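Local coordinates for A rubisco-like protein (Burkholderia fungorum, PDB 3NWR), which probably acts as a lyase of the rubisco-like family, related in sequence to the large chain of ribulose bisphosphate carboxylase, at residues A206-R211 and A247-R252. Numbering follows the deposited sequence.
Sequences APLAER and AELVER
Leu-249 does nearly all the reaching here, pushing its CD2 methyl against the first turn of helix 208-226. The closest approach of that methyl is to a backbone atom, Ala-209 CA at 3.6 Å. Ala-209 CB, at 4.0 Å from the same Leu-249 CD2, flanks it, and the short side chain of Ala-209 is consistent with so close an approach. With CG anti to the backbone N (chi1 174°), the branch of Leu-249 is directed toward helix 208-226, where Val-212 and Arg-213, further along that helix, also meet its side chain. Leu-208 adds a slacker apolar touch, its CD1 staying 4.3 Å from Leu-249 CD2.

No hydrogen bond joins the two segments. On the outer side Glu-248 and Arg-252 are exposed and keep to their own helix, paired by a long salt bridge of 3.7 Å between Arg-252 NH1 and Glu-248 OE1. Arg-211, by contrast, is buried: its NH1 is hydrogen-bonded to Ala-206 O at 2.9 Å, in the guanidinium plane but clearly bent (136° at the hydrogen), while NH2 forms a salt bridge with Asp-196, which follows the carboxylated Lys-195 in sequence. This joins the loop before helix 208-226 to its first turn. Such apolar packing between successive outer helices, with strand 233-235 between them in sequence, is typical of the beta/alpha (TIM) barrel of the rubisco catalytic domain.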
# COMPACT_ATOMS: atom_id res chain seq x y z
N ALA A 206 -19.72 -18.20 -1.76
CA ALA A 206 -19.92 -18.39 -0.33
C ALA A 206 -19.84 -17.03 0.34
O ALA A 206 -18.84 -16.71 0.98
CB ALA A 206 -18.86 -19.33 0.24
N PRO A 207 -20.89 -16.22 0.18
CA PRO A 207 -20.89 -14.87 0.72
C PRO A 207 -20.57 -14.88 2.21
O PRO A 207 -20.94 -15.81 2.93
CB PRO A 207 -22.33 -14.39 0.48
CG PRO A 207 -22.78 -15.19 -0.70
CD PRO A 207 -22.15 -16.54 -0.51
N LEU A 208 -19.88 -13.84 2.64
CA LEU A 208 -19.41 -13.72 4.00
C LEU A 208 -20.49 -14.09 5.01
O LEU A 208 -20.26 -14.90 5.91
CB LEU A 208 -18.90 -12.30 4.23
CG LEU A 208 -18.16 -11.95 5.51
CD1 LEU A 208 -19.12 -11.82 6.69
CD2 LEU A 208 -17.05 -12.96 5.78
N ALA A 209 -21.67 -13.50 4.87
CA ALA A 209 -22.74 -13.74 5.83
C ALA A 209 -23.10 -15.22 5.95
O ALA A 209 -23.09 -15.77 7.05
CB ALA A 209 -23.97 -12.91 5.48
N GLU A 210 -23.37 -15.87 4.82
CA GLU A 210 -23.70 -17.29 4.82
C GLU A 210 -22.55 -18.14 5.33
O GLU A 210 -22.75 -19.10 6.07
CB GLU A 210 -24.06 -17.77 3.41
CG GLU A 210 -25.25 -17.09 2.78
CD GLU A 210 -25.49 -17.59 1.36
OE1 GLU A 210 -25.15 -18.77 1.08
OE2 GLU A 210 -26.02 -16.82 0.54
N ARG A 211 -21.33 -17.80 4.92
CA ARG A 211 -20.17 -18.57 5.31
C ARG A 211 -19.93 -18.52 6.82
O ARG A 211 -19.67 -19.54 7.45
CB ARG A 211 -18.93 -18.09 4.54
CG ARG A 211 -17.74 -19.02 4.65
CD ARG A 211 -16.62 -18.64 3.69
NE ARG A 211 -15.80 -17.53 4.18
CZ ARG A 211 -15.87 -16.28 3.73
NH1 ARG A 211 -16.76 -15.95 2.80
NH2 ARG A 211 -15.06 -15.35 4.23
N ALA A 247 -17.74 -7.74 10.92
CA ALA A 247 -17.16 -8.03 12.23
C ALA A 247 -18.24 -8.18 13.29
O ALA A 247 -18.14 -9.04 14.18
CB ALA A 247 -16.15 -6.93 12.62
N GLU A 248 -19.29 -7.36 13.20
CA GLU A 248 -20.43 -7.49 14.12
C GLU A 248 -21.08 -8.86 13.97
O GLU A 248 -21.42 -9.50 14.96
CB GLU A 248 -21.46 -6.39 13.85
CG GLU A 248 -21.01 -4.99 14.20
CD GLU A 248 -22.09 -3.97 13.91
OE1 GLU A 248 -23.29 -4.34 13.97
OE2 GLU A 248 -21.75 -2.81 13.61
N LEU A 249 -21.25 -9.31 12.73
CA LEU A 249 -21.84 -10.63 12.49
C LEU A 249 -20.97 -11.75 13.06
O LEU A 249 -21.46 -12.66 13.71
CB LEU A 249 -22.07 -10.87 11.00
CG LEU A 249 -22.55 -12.29 10.67
CD1 LEU A 249 -23.95 -12.53 11.26
CD2 LEU A 249 -22.54 -12.54 9.17
N VAL A 250 -19.66 -11.68 12.82
CA VAL A 250 -18.76 -12.70 13.35
C VAL A 250 -18.91 -12.78 14.86
O VAL A 250 -19.00 -13.87 15.42
CB VAL A 250 -17.28 -12.45 12.93
CG1 VAL A 250 -16.34 -13.42 13.66
CG2 VAL A 250 -17.13 -12.63 11.42
N GLU A 251 -18.96 -11.63 15.53
CA GLU A 251 -19.12 -11.62 16.98
C GLU A 251 -20.46 -12.21 17.41
O GLU A 251 -20.52 -13.02 18.34
CB GLU A 251 -18.95 -10.21 17.55
CG GLU A 251 -19.12 -10.14 19.06
CD GLU A 251 -18.88 -8.76 19.63
OE1 GLU A 251 -18.58 -7.82 18.85
OE2 GLU A 251 -18.99 -8.61 20.86
N ARG A 252 -21.53 -11.82 16.72
CA ARG A 252 -22.86 -12.32 17.07
C ARG A 252 -22.95 -13.83 16.93
O ARG A 252 -23.67 -14.50 17.69
CB ARG A 252 -23.92 -11.65 16.19
CG ARG A 252 -24.29 -10.25 16.64
CD ARG A 252 -25.61 -9.80 16.01
NE ARG A 252 -25.57 -9.86 14.55
CZ ARG A 252 -25.10 -8.89 13.77
NH1 ARG A 252 -24.61 -7.78 14.31
NH2 ARG A 252 -25.11 -9.03 12.46